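Local coordinates for uncharacterized protein (Bacteroides uniformis, PDB 4JPQ) that is of unknown function but probably binds carbohydrate through a beta-rich domain of the CBD9-like kind, at residues 136-141 / 156-161; 24-29 / 61-66; 86-91 / 107-112; 30-35 / 54-59. All blocks are in the same frame, centred on the assembly; numbering follows the deposited sequence.

The four contacts sit within one carbohydrate-binding family 9 range, and three follow neighbouring strands: 50-57 carries interaction 4, 61-70 interaction 2 and 152-162 interaction 1. Interactions 2 and 4 are the closest, centres about 6 Å apart, and interaction 4 is nested in the loop that interaction 2 closes; both involve helix 23-29 or the loop leaving it. Interaction 3 follows in the chain and interaction 1 comes last, their centres about 10 Å apart. Interactions 3 and 4 lie on opposite sides of the chain's centre, about 21 Å between centres. Backbone bonds join interaction 1 to interaction 2, and Ser139 and Arg137 tie it to interaction 3, so paired strands 136-139 and 152-162 connect interactions 2 and 3.

Interaction 1 of 4, residues 136-141 / 156-161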
loop_
_atom_site.group_PDB
_atom_site.type_symbol
_atom_site.label_atom_id
_atom_site.label_comp_id
_atom_site.label_asym_id
_atom_site.label_seq_id
_atom_site.Cartn_x
_atom_site.Cartn_y
_atom_site.Cartn_z
ATOM N N LYS A 136 9.012 -4.890 -6.657
ATOM C CA LYS A 136 9.519 -3.834 -7.516
ATOM C C LYS A 136 8.720 -2.600 -7.166
ATOM O O LYS A 136 7.535 -2.690 -6.853
ATOM C CB LYS A 136 9.381 -4.183 -8.998
ATOM C CG LYS A 136 10.145 -5.427 -9.411
ATOM C CD LYS A 136 9.701 -5.872 -10.804
ATOM C CE LYS A 136 10.491 -7.074 -11.300
ATOM N NZ LYS A 136 10.164 -7.381 -12.716
ATOM N N ARG A 137 9.402 -1.459 -7.198
ATOM C CA ARG A 137 8.837 -0.174 -6.847
ATOM C C ARG A 137 9.284 0.927 -7.784
ATOM O O ARG A 137 10.298 0.789 -8.483
ATOM C CB ARG A 137 9.346 0.206 -5.478
ATOM C CG ARG A 137 8.831 -0.649 -4.347
ATOM C CD ARG A 137 9.805 -0.629 -3.182
ATOM N NE ARG A 137 10.816 -1.697 -3.209
ATOM C CZ ARG A 137 11.881 -1.769 -2.400
ATOM N NH1 ARG A 137 12.170 -0.805 -1.518
ATOM N NH2 ARG A 137 12.698 -2.807 -2.500
ATOM N N TRP A 138 8.524 2.024 -7.760
ATOM C CA TRP A 138 8.858 3.256 -8.480
ATOM C C TRP A 138 8.104 4.414 -7.838
ATOM O O TRP A 138 6.939 4.257 -7.466
ATOM C CB TRP A 138 8.500 3.166 -9.978
ATOM C CG TRP A 138 8.573 4.509 -10.692
ATOM C CD1 TRP A 138 9.672 5.068 -11.282
ATOM C CD2 TRP A 138 7.521 5.470 -10.820
ATOM N NE1 TRP A 138 9.362 6.305 -11.797
ATOM C CE2 TRP A 138 8.052 6.586 -11.520
ATOM C CE3 TRP A 138 6.176 5.494 -10.425
ATOM C CZ2 TRP A 138 7.277 7.720 -11.847
ATOM C CZ3 TRP A 138 5.392 6.643 -10.746
ATOM C CH2 TRP A 138 5.956 7.734 -11.450
ATOM N N SER A 139 8.766 5.564 -7.744
ATOM C CA SER A 139 8.141 6.799 -7.272
ATOM C C SER A 139 8.617 7.994 -8.075
ATOM O O SER A 139 9.725 7.990 -8.600
ATOM C CB SER A 139 8.437 7.042 -5.798
ATOM O OG SER A 139 7.897 8.288 -5.379
ATOM N N SER A 140 7.771 9.023 -8.131
ATOM C CA SER A 140 8.104 10.302 -8.777
ATOM C C SER A 140 9.095 11.115 -7.927
ATOM O O SER A 140 9.651 12.097 -8.429
ATOM C CB SER A 140 6.837 11.130 -9.097
ATOM O OG SER A 140 6.144 11.555 -7.923
ATOM N N LEU A 141 9.269 10.750 -6.646
ATOM C CA LEU A 141 10.251 11.359 -5.732
ATOM C C LEU A 141 11.310 10.334 -5.299
ATOM O O LEU A 141 11.949 10.497 -4.250
ATOM C CB LEU A 141 9.536 11.923 -4.496
ATOM C CG LEU A 141 8.518 13.025 -4.750
ATOM C CD1 LEU A 141 7.802 13.358 -3.454
ATOM C CD2 LEU A 141 9.187 14.251 -5.327
ATOM N N GLU A 156 3.470 10.320 -7.053
ATOM C CA GLU A 156 2.887 9.033 -7.385
ATOM C C GLU A 156 3.862 7.926 -7.014
ATOM O O GLU A 156 5.077 8.136 -6.997
ATOM C CB GLU A 156 2.559 8.942 -8.875
ATOM C CG GLU A 156 1.724 10.109 -9.391
ATOM C CD GLU A 156 1.231 9.945 -10.826
ATOM O OE1 GLU A 156 1.401 8.856 -11.412
ATOM O OE2 GLU A 156 0.648 10.917 -11.361
ATOM N N LEU A 157 3.313 6.750 -6.731
ATOM C CA LEU A 157 4.088 5.595 -6.306
ATOM C C LEU A 157 3.448 4.298 -6.764
ATOM O O LEU A 157 2.226 4.189 -6.748
ATOM C CB LEU A 157 4.239 5.603 -4.782
ATOM C CG LEU A 157 5.052 4.465 -4.135
ATOM C CD1 LEU A 157 5.870 4.982 -2.966
ATOM C CD2 LEU A 157 4.212 3.259 -3.720
ATOM N N VAL A 158 4.304 3.321 -7.103
ATOM C CA VAL A 158 3.902 2.030 -7.612
ATOM C C VAL A 158 4.605 0.912 -6.882
ATOM O O VAL A 158 5.782 1.032 -6.555
ATOM C CB VAL A 158 4.249 1.920 -9.110
ATOM C CG1 VAL A 158 4.170 0.486 -9.641
ATOM C CG2 VAL A 158 3.336 2.825 -9.906
HETATM N N MSE A 159 3.862 -0.166 -6.655
HETATM C CA MSE A 159 4.371 -1.391 -6.060
HETATM C C MSE A 159 3.909 -2.528 -6.931
HETATM O O MSE A 159 2.724 -2.604 -7.278
HETATM C CB MSE A 159 3.821 -1.616 -4.643
HETATM C CG MSE A 159 4.449 -0.678 -3.624
HETATM SE SE MSE A 159 3.955 -1.265 -1.816
HETATM C CE MSE A 159 2.516 0.003 -1.335
ATOM N N VAL A 160 4.838 -3.407 -7.298
ATOM C CA VAL A 160 4.548 -4.640 -8.049
ATOM C C VAL A 160 4.868 -5.760 -7.046
ATOM O O VAL A 160 6.036 -6.022 -6.761
ATOM C CB VAL A 160 5.405 -4.753 -9.314
ATOM C CG1 VAL A 160 5.071 -6.021 -10.089
ATOM C CG2 VAL A 160 5.211 -3.523 -10.181
ATOM N N ILE A 161 3.830 -6.364 -6.477
ATOM C CA ILE A 161 3.971 -7.370 -5.415
ATOM C C ILE A 161 3.803 -8.787 -5.981
ATOM O O ILE A 161 2.675 -9.194 -6.262
ATOM C CB ILE A 161 2.944 -7.104 -4.287
ATOM C CG1 ILE A 161 3.171 -5.715 -3.675
ATOM C CG2 ILE A 161 3.040 -8.169 -3.196
ATOM C CD1 ILE A 161 2.044 -5.238 -2.780
#
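Lys136 and Trp138 exchange backbone hydrogen bonds with Val160 and Val158, making two hydrogen-bonded antiparallel pairs; Arg137 with Met159 (a selenomethionine) and Ser139 with Leu157 are the non-hydrogen-bonded pairs between and beyond them. The shortest links run from Val160 N to Lys136 O and from Val158 N to Trp138 O, both 2.8 Å. Past the last pair, Ser140 N reaches Glu156 O at 3.1 Å, and Ser140 OG accepts from Glu156 N at 3.1 Å, so Ser140 holds both backbone groups of Glu156.

Apolar contact is concentrated on the indole. With CG of Trp138 swung away from its own N (chi1 168°), the six-membered ring reaches the opposing strand obliquely: CE3 lies 3.9 Å from Val158 CG2, and CZ3 is 4.1 Å from Glu156 CB. The Glu156 carboxylate, bonded to His65, stands nearly perpendicular to the indole, at 86°.

Polar ends on the other face turn toward the 107-112 segment. Ser139 OG accepts from Leu141 N at 3.1 Å, an ST turn, and also bonds Cys109 O, while Arg137 NH1 meets Gly111 O and Asp80. With an alanine at Ser139, Leu141 N and Cys109 O would probably each lose a mate and the strand's end would be freer to move.

Strand 136-139 is thus fixed by backbone bonding to strand 152-162, while its hydroxyl and guanidinium groups join it to a separate turn.

Interaction 2 of 4, residues 24-29 / 61-66; sequences PSLLDG and EILLHY
Pro24 and Leu27 of helix 23-29 lie against His65 of strand 61-70, a helix-on-sheet packing in which the helix segment runs nearly square to the strand, at 99°, with the axes 9.7 Å apart. This one short helix covers part of a beta-sheet face, and van der Waals contact alone carries the meeting of the two segments.

The close part centres on His65. Pro24 sets its CG over one face of the imidazole, displaced toward the rim: this CG sits 4.1 Å from the His65 ring centroid in a CH-pi contact, 23° off the normal. The imidazole comes under the proline because its CG is turned opposite the histidine's own N (chi1 -179°), which carries the ring out from the strand toward the helix. Its rotation is set from outside these segments, since ND1 is bonded to Arg54 NE and NE2 to Glu156 OE1. Leu27 slides past the same residue in the reverse direction, CD1 touching His65 CB at 3.8 Å, and beyond the strand it also covers Arg54 and Ala56.

Toward Leu63 the packing is sparser. Leu26 is only partly covered by the protein, and its side chain crosses that of Leu63 at about a right angle; farther round, the helix turns its exposed side away from the strand. A single methyl closes this looser side: Leu63 CD1 lies 4.0 Å from Leu26 CD2 and 4.3 Å from Leu27 CD2.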
loop_
_atom_site.group_PDB
_atom_site.type_symbol
_atom_site.label_atom_id
_atom_site.label_comp_id
_atom_site.label_asym_id
_atom_site.label_seq_id
_atom_site.Cartn_x
_atom_site.Cartn_y
_atom_site.Cartn_z
ATOM N N PRO A 24 2.040 2.699 -14.679
ATOM C CA PRO A 24 0.961 3.674 -14.932
ATOM C C PRO A 24 0.423 3.627 -16.355
ATOM O O PRO A 24 -0.797 3.727 -16.561
ATOM C CB PRO A 24 1.625 5.014 -14.612
ATOM C CG PRO A 24 2.592 4.658 -13.535
ATOM C CD PRO A 24 3.167 3.334 -13.977
ATOM N N SER A 25 1.332 3.476 -17.308
ATOM C CA SER A 25 0.973 3.323 -18.721
ATOM C C SER A 25 0.184 2.033 -18.964
ATOM O O SER A 25 -0.832 2.040 -19.643
ATOM C CB SER A 25 2.235 3.283 -19.562
ATOM O OG SER A 25 1.941 2.936 -20.891
ATOM N N LEU A 26 0.653 0.940 -18.378
ATOM C CA LEU A 26 -0.023 -0.356 -18.488
ATOM C C LEU A 26 -1.464 -0.271 -18.000
ATOM O O LEU A 26 -2.382 -0.756 -18.670
ATOM C CB LEU A 26 0.720 -1.419 -17.676
ATOM C CG LEU A 26 0.233 -2.857 -17.753
ATOM C CD1 LEU A 26 0.318 -3.367 -19.176
ATOM C CD2 LEU A 26 1.060 -3.738 -16.842
ATOM N N LEU A 27 -1.644 0.370 -16.848
ATOM C CA LEU A 27 -2.954 0.515 -16.232
ATOM C C LEU A 27 -3.879 1.438 -17.017
ATOM O O LEU A 27 -5.076 1.126 -17.150
ATOM C CB LEU A 27 -2.815 0.929 -14.773
ATOM C CG LEU A 27 -2.079 -0.103 -13.884
ATOM C CD1 LEU A 27 -1.911 0.469 -12.496
ATOM C CD2 LEU A 27 -2.786 -1.447 -13.784
ATOM N N ASP A 28 -3.342 2.544 -17.550
ATOM C CA ASP A 28 -4.139 3.447 -18.415
ATOM C C ASP A 28 -4.543 2.725 -19.709
ATOM O O ASP A 28 -5.638 2.965 -20.235
ATOM C CB ASP A 28 -3.387 4.744 -18.751
ATOM C CG ASP A 28 -3.248 5.687 -17.564
ATOM O OD1 ASP A 28 -3.880 5.479 -16.505
ATOM O OD2 ASP A 28 -2.484 6.667 -17.689
ATOM N N GLY A 29 -3.657 1.848 -20.196
ATOM C CA GLY A 29 -3.894 1.030 -21.385
ATOM C C GLY A 29 -5.028 0.044 -21.230
ATOM O O GLY A 29 -5.718 -0.259 -22.213
ATOM N N GLU A 61 1.264 -11.485 -10.118
ATOM C CA GLU A 61 1.621 -10.249 -9.378
ATOM C C GLU A 61 0.468 -9.276 -9.181
ATOM O O GLU A 61 -0.396 -9.179 -10.044
ATOM C CB GLU A 61 2.700 -9.497 -10.173
ATOM C CG GLU A 61 4.013 -10.247 -10.368
ATOM C CD GLU A 61 4.582 -10.075 -11.745
ATOM O OE1 GLU A 61 3.952 -10.541 -12.723
ATOM O OE2 GLU A 61 5.663 -9.476 -11.831
ATOM N N ILE A 62 0.497 -8.546 -8.064
ATOM C CA ILE A 62 -0.467 -7.486 -7.760
ATOM C C ILE A 62 0.219 -6.178 -8.137
ATOM O O ILE A 62 1.364 -5.951 -7.735
ATOM C CB ILE A 62 -0.827 -7.396 -6.263
ATOM C CG1 ILE A 62 -1.457 -8.703 -5.794
ATOM C CG2 ILE A 62 -1.792 -6.231 -6.013
ATOM C CD1 ILE A 62 -1.683 -8.782 -4.298
ATOM N N LEU A 63 -0.515 -5.323 -8.850
ATOM C CA LEU A 63 -0.050 -4.040 -9.325
ATOM C C LEU A 63 -0.817 -2.935 -8.609
ATOM O O LEU A 63 -2.040 -2.861 -8.738
ATOM C CB LEU A 63 -0.320 -3.934 -10.825
ATOM C CG LEU A 63 0.219 -5.046 -11.717
ATOM C CD1 LEU A 63 -0.113 -4.733 -13.164
ATOM C CD2 LEU A 63 1.718 -5.232 -11.548
ATOM N N LEU A 64 -0.099 -2.079 -7.873
ATOM C CA LEU A 64 -0.673 -0.928 -7.149
ATOM C C LEU A 64 -0.090 0.374 -7.649
ATOM O O LEU A 64 1.117 0.449 -7.857
ATOM C CB LEU A 64 -0.320 -0.967 -5.672
ATOM C CG LEU A 64 -0.954 -1.965 -4.754
ATOM C CD1 LEU A 64 -0.317 -1.832 -3.383
ATOM C CD2 LEU A 64 -2.448 -1.723 -4.680
ATOM N N HIS A 65 -0.947 1.392 -7.762
ATOM C CA HIS A 65 -0.571 2.717 -8.201
ATOM C C HIS A 65 -1.326 3.720 -7.339
ATOM O O HIS A 65 -2.547 3.727 -7.359
ATOM C CB HIS A 65 -0.895 2.889 -9.693
ATOM C CG HIS A 65 -0.509 4.224 -10.251
ATOM N ND1 HIS A 65 -1.318 4.944 -11.102
ATOM C CD2 HIS A 65 0.579 4.993 -10.037
ATOM C CE1 HIS A 65 -0.734 6.086 -11.408
ATOM N NE2 HIS A 65 0.421 6.138 -10.779
ATOM N N TYR A 66 -0.587 4.507 -6.560
ATOM C CA TYR A 66 -1.115 5.553 -5.699
ATOM C C TYR A 66 -0.777 6.909 -6.282
ATOM O O TYR A 66 0.332 7.092 -6.798
ATOM C CB TYR A 66 -0.427 5.514 -4.330
ATOM C CG TYR A 66 -0.721 4.324 -3.468
ATOM C CD1 TYR A 66 0.064 3.170 -3.550
ATOM C CD2 TYR A 66 -1.755 4.361 -2.517
ATOM C CE1 TYR A 66 -0.186 2.070 -2.732
ATOM C CE2 TYR A 66 -2.011 3.266 -1.695
ATOM C CZ TYR A 66 -1.223 2.128 -1.804
ATOM O OH TYR A 66 -1.460 1.039 -1.012
#

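Interaction 3 of 4, residues 86-91 / 107-112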
loop_
_atom_site.group_PDB
_atom_site.type_symbol
_atom_site.label_atom_id
_atom_site.label_comp_id
_atom_site.label_asym_id
_atom_site.label_seq_id
_atom_site.Cartn_x
_atom_site.Cartn_y
_atom_site.Cartn_z
ATOM N N GLU A 86 6.710 7.282 9.453
ATOM C CA GLU A 86 7.028 8.659 9.888
ATOM C C GLU A 86 7.187 9.626 8.732
ATOM O O GLU A 86 6.919 10.826 8.883
ATOM C CB GLU A 86 8.301 8.678 10.712
ATOM C CG GLU A 86 8.213 7.846 11.977
ATOM C CD GLU A 86 9.475 7.880 12.782
ATOM O OE1 GLU A 86 10.553 8.208 12.231
ATOM O OE2 GLU A 86 9.375 7.570 13.973
ATOM N N ASP A 87 7.665 9.096 7.607
ATOM C CA ASP A 87 7.834 9.823 6.352
ATOM C C ASP A 87 6.461 9.860 5.651
ATOM O O ASP A 87 5.510 9.238 6.133
ATOM C CB ASP A 87 8.857 9.082 5.463
ATOM C CG ASP A 87 10.238 9.014 6.080
ATOM O OD1 ASP A 87 10.686 10.022 6.664
ATOM O OD2 ASP A 87 10.923 7.976 5.940
ATOM N N ALA A 88 6.351 10.619 4.551
ATOM C CA ALA A 88 5.118 10.644 3.725
ATOM C C ALA A 88 5.034 9.240 3.165
ATOM O O ALA A 88 5.919 8.818 2.410
ATOM C CB ALA A 88 5.200 11.667 2.605
ATOM N N CYS A 89 3.982 8.524 3.545
ATOM C CA CYS A 89 3.891 7.099 3.298
ATOM C C CYS A 89 2.522 6.614 2.878
ATOM O O CYS A 89 1.523 7.036 3.454
ATOM C CB CYS A 89 4.284 6.437 4.620
ATOM S SG CYS A 89 4.273 4.646 4.709
ATOM N N VAL A 90 2.510 5.697 1.900
ATOM C CA VAL A 90 1.300 4.995 1.445
ATOM C C VAL A 90 1.485 3.529 1.833
ATOM O O VAL A 90 2.624 3.018 1.845
ATOM C CB VAL A 90 1.006 5.120 -0.051
ATOM C CG1 VAL A 90 0.644 6.561 -0.380
ATOM C CG2 VAL A 90 2.152 4.611 -0.926
ATOM N N GLU A 91 0.371 2.874 2.167
ATOM C CA GLU A 91 0.395 1.519 2.702
ATOM C C GLU A 91 -0.684 0.619 2.091
ATOM O O GLU A 91 -1.737 1.099 1.671
ATOM C CB GLU A 91 0.221 1.566 4.232
ATOM C CG GLU A 91 1.158 2.531 4.976
ATOM C CD GLU A 91 0.990 2.554 6.488
ATOM O OE1 GLU A 91 0.085 1.900 7.024
ATOM O OE2 GLU A 91 1.768 3.260 7.156
ATOM N N CYS A 107 5.350 1.888 2.205
ATOM C CA CYS A 107 6.390 2.446 1.331
ATOM C C CYS A 107 6.404 3.973 1.389
ATOM O O CYS A 107 5.351 4.604 1.194
ATOM C CB CYS A 107 6.112 1.967 -0.086
ATOM S SG CYS A 107 7.532 2.058 -1.178
ATOM N N ASN A 108 7.553 4.576 1.720
ATOM C CA ASN A 108 7.624 6.054 1.757
ATOM C C ASN A 108 7.752 6.596 0.349
ATOM O O ASN A 108 8.070 5.841 -0.587
ATOM C CB ASN A 108 8.694 6.627 2.717
ATOM C CG ASN A 108 10.141 6.403 2.272
ATOM O OD1 ASN A 108 10.434 5.978 1.160
ATOM N ND2 ASN A 108 11.069 6.733 3.170
ATOM N N CYS A 109 7.542 7.905 0.214
ATOM C CA CYS A 109 7.590 8.590 -1.092
ATOM C C CYS A 109 8.911 8.490 -1.871
ATOM O O CYS A 109 8.916 8.722 -3.076
ATOM C CB CYS A 109 7.181 10.057 -0.946
ATOM S SG CYS A 109 8.292 11.033 0.080
ATOM N N ALA A 110 10.010 8.157 -1.194
ATOM C CA ALA A 110 11.314 7.928 -1.852
ATOM C C ALA A 110 11.539 6.483 -2.314
ATOM O O ALA A 110 12.583 6.196 -2.901
ATOM C CB ALA A 110 12.454 8.372 -0.943
ATOM N N GLY A 111 10.584 5.587 -2.051
ATOM C CA GLY A 111 10.686 4.182 -2.447
ATOM C C GLY A 111 11.181 3.191 -1.412
ATOM O O GLY A 111 11.247 1.998 -1.713
ATOM N N ARG A 112 11.567 3.650 -0.221
ATOM C CA ARG A 112 11.984 2.742 0.857
ATOM C C ARG A 112 10.731 1.981 1.277
ATOM O O ARG A 112 9.672 2.610 1.487
ATOM C CB ARG A 112 12.500 3.489 2.084
ATOM C CG ARG A 112 13.712 4.374 1.919
ATOM C CD ARG A 112 14.969 3.632 1.475
ATOM N NE ARG A 112 15.160 3.723 0.026
ATOM C CZ ARG A 112 15.610 4.806 -0.633
ATOM N NH1 ARG A 112 15.901 5.963 -0.007
ATOM N NH2 ARG A 112 15.740 4.748 -1.957
#
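Asp87 and Asn108 run alongside each other in the same direction, and a hydrogen bond joins them: Asn108 ND2 to Asp87 OD2, 3.0 Å. The donor approaches from above the carboxylate, while the oxygen lies in the plane of the amide; the two groups are turned 50° apart. Beside this pair, Cys109 N bonds Ala88 O at 2.9 Å, and Cys109 SG packs on Ala88 CB. Cys89 and Asn108 form a non-hydrogen-bonded antiparallel pair, and Val90 and Cys107 the hydrogen-bonded one after it, with Cys107 N to Val90 O at 3.0 Å.

The other end of the amide organises the turn. Asn108 OD1 accepts from Arg112 N at 2.9 Å and, weakly, from Ala110 N, and CG sits between the backbone N and carbonyl carbon (chi1 70°), which folds the amide back over residues 110-112. Here a type I turn runs from Asn108 to Gly111, where positive phi suits glycine. Asp87 is positioned in its turn by a second shell: OD1 pairs with Arg74 and Val76 N, OD2 also with Ala77 N. The buried carboxylate thus has several donors, which would probably favour its ionised form.

The contact closes the open end of the hairpin of strands 89-95 and 102-108, where the turn leads into strand 113-118. Strand 178-186 flanks Cys89 and Glu91, strand 72-75 touches Asn108 and Cys109, and Leu157 of strand 152-162 packs on Val90 and Cys107.

Interaction 4 of 4, residues 30-35 / 54-59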
loop_
_atom_site.group_PDB
_atom_site.type_symbol
_atom_site.label_atom_id
_atom_site.label_comp_id
_atom_site.label_asym_id
_atom_site.label_seq_id
_atom_site.Cartn_x
_atom_site.Cartn_y
_atom_site.Cartn_z
ATOM N N ASN A 30 -5.216 -0.455 -20.005
ATOM C CA ASN A 30 -6.320 -1.380 -19.674
ATOM C C ASN A 30 -7.554 -0.718 -19.018
ATOM O O ASN A 30 -8.505 -1.414 -18.659
ATOM C CB ASN A 30 -5.805 -2.572 -18.845
ATOM C CG ASN A 30 -4.839 -3.448 -19.623
ATOM O OD1 ASN A 30 -5.231 -4.479 -20.205
ATOM N ND2 ASN A 30 -3.587 -3.007 -19.718
ATOM N N GLY A 31 -7.562 0.612 -18.930
ATOM C CA GLY A 31 -8.680 1.368 -18.367
ATOM C C GLY A 31 -8.974 1.059 -16.912
ATOM O O GLY A 31 -10.130 0.963 -16.539
ATOM N N ILE A 32 -7.929 0.924 -16.094
ATOM C CA ILE A 32 -8.073 0.591 -14.669
ATOM C C ILE A 32 -8.364 1.883 -13.915
ATOM O O ILE A 32 -7.503 2.733 -13.838
ATOM C CB ILE A 32 -6.811 -0.124 -14.112
ATOM C CG1 ILE A 32 -6.434 -1.345 -14.974
ATOM C CG2 ILE A 32 -7.026 -0.547 -12.662
ATOM C CD1 ILE A 32 -7.544 -2.368 -15.189
ATOM N N GLU A 33 -9.566 2.006 -13.350
ATOM C CA GLU A 33 -10.024 3.253 -12.707
ATOM C C GLU A 33 -9.431 3.490 -11.318
ATOM O O GLU A 33 -9.114 2.540 -10.601
ATOM C CB GLU A 33 -11.560 3.249 -12.536
ATOM C CG GLU A 33 -12.227 4.580 -12.849
ATOM C CD GLU A 33 -12.354 4.840 -14.344
ATOM O OE1 GLU A 33 -11.952 3.986 -15.161
ATOM O OE2 GLU A 33 -12.873 5.912 -14.711
ATOM N N PHE A 34 -9.346 4.766 -10.935
ATOM C CA PHE A 34 -8.874 5.162 -9.595
ATOM C C PHE A 34 -10.006 5.108 -8.571
ATOM O O PHE A 34 -11.164 5.340 -8.898
ATOM C CB PHE A 34 -8.235 6.559 -9.588
ATOM C CG PHE A 34 -6.908 6.612 -10.277
ATOM C CD1 PHE A 34 -5.765 6.131 -9.637
ATOM C CD2 PHE A 34 -6.793 7.120 -11.567
ATOM C CE1 PHE A 34 -4.526 6.158 -10.275
ATOM C CE2 PHE A 34 -5.556 7.149 -12.211
ATOM C CZ PHE A 34 -4.421 6.661 -11.568
ATOM N N GLN A 35 -9.632 4.801 -7.335
ATOM C CA GLN A 35 -10.521 4.694 -6.182
ATOM C C GLN A 35 -10.055 5.739 -5.173
ATOM O O GLN A 35 -8.843 5.847 -4.940
ATOM C CB GLN A 35 -10.367 3.308 -5.524
ATOM C CG GLN A 35 -10.424 2.109 -6.468
ATOM C CD GLN A 35 -11.726 2.036 -7.220
ATOM O OE1 GLN A 35 -11.748 1.965 -8.448
ATOM N NE2 GLN A 35 -12.829 2.091 -6.488
ATOM N N ARG A 54 -5.238 2.653 -7.326
ATOM C CA ARG A 54 -5.856 1.658 -8.196
ATOM C C ARG A 54 -5.043 0.386 -8.182
ATOM O O ARG A 54 -3.844 0.403 -7.920
ATOM C CB ARG A 54 -6.067 2.144 -9.616
ATOM C CG ARG A 54 -4.807 2.566 -10.326
ATOM C CD ARG A 54 -5.118 2.985 -11.739
ATOM N NE ARG A 54 -3.923 3.488 -12.402
ATOM C CZ ARG A 54 -3.885 3.969 -13.649
ATOM N NH1 ARG A 54 -4.964 3.984 -14.439
ATOM N NH2 ARG A 54 -2.731 4.410 -14.141
ATOM N N ILE A 55 -5.730 -0.706 -8.481
ATOM C CA ILE A 55 -5.170 -2.019 -8.357
ATOM C C ILE A 55 -5.616 -2.964 -9.479
ATOM O O ILE A 55 -6.747 -2.897 -9.957
ATOM C CB ILE A 55 -5.508 -2.569 -6.941
ATOM C CG1 ILE A 55 -4.748 -3.882 -6.663
ATOM C CG2 ILE A 55 -7.028 -2.706 -6.728
ATOM C CD1 ILE A 55 -4.907 -4.397 -5.260
ATOM N N ALA A 56 -4.705 -3.852 -9.864
ATOM C CA ALA A 56 -4.952 -4.881 -10.885
ATOM C C ALA A 56 -3.997 -6.042 -10.654
ATOM O O ALA A 56 -3.205 -5.989 -9.707
ATOM C CB ALA A 56 -4.745 -4.301 -12.257
ATOM N N HIS A 57 -4.068 -7.080 -11.486
ATOM C CA HIS A 57 -3.156 -8.216 -11.342
ATOM C C HIS A 57 -2.805 -8.899 -12.640
ATOM O O HIS A 57 -3.571 -8.863 -13.596
ATOM C CB HIS A 57 -3.708 -9.248 -10.341
ATOM C CG HIS A 57 -4.867 -10.052 -10.850
ATOM N ND1 HIS A 57 -4.758 -11.386 -11.181
ATOM C CD2 HIS A 57 -6.161 -9.716 -11.069
ATOM C CE1 HIS A 57 -5.936 -11.839 -11.571
ATOM N NE2 HIS A 57 -6.803 -10.843 -11.518
ATOM N N THR A 58 -1.646 -9.541 -12.635
ATOM C CA THR A 58 -1.154 -10.307 -13.766
ATOM C C THR A 58 -1.407 -11.810 -13.641
ATOM O O THR A 58 -1.139 -12.546 -14.583
ATOM C CB THR A 58 0.354 -10.088 -13.937
ATOM O OG1 THR A 58 1.061 -10.618 -12.810
ATOM C CG2 THR A 58 0.653 -8.591 -14.069
ATOM N N GLY A 59 -1.892 -12.263 -12.488
ATOM C CA GLY A 59 -2.067 -13.689 -12.200
ATOM C C GLY A 59 -0.948 -14.105 -11.241
ATOM O O GLY A 59 -1.199 -14.808 -10.256
#
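The guanidinium of Arg54 is stacked, offset, over the CZ rim of Phe34, the planes 23° apart, with Arg54 NE 3.3 Å from Phe34 CZ. Farther back along the same side chain, Arg54 CD stands over the ring face, 3.8 Å from the Phe34 centroid, in a CH-pi contact. An extended chain leaving CB in the position between N and carbonyl carbon (chi1 59°) carries the guanidinium to Ile32 O and alongside Phe34. At its edge, NH1 donates to Ile32 O at 2.9 Å, nearly straight (167°) and in the carbonyl plane; the same nitrogen forms a salt bridge with Asp28. A leucine at Arg54 would probably leave Ile32 O and the charge of Asp28 without their mates and the Phe34 ring less firmly backed.

Ile32 completes the contact with its CG2 against Ile55 O, 3.6 Å, and CG1 near Ala56 CB. It follows directly on the Schellman motif that ends helix 23-29, with Gly31 as the positive-phi residue and Ile32 N bonded to Leu27 O.

The loop therefore runs from that helix over strand 50-57 to strand 35-36, which pairs with it; strand 61-70 bonds Arg54 and Ala56, and Lys10 of strand 6-11 meets Ile32.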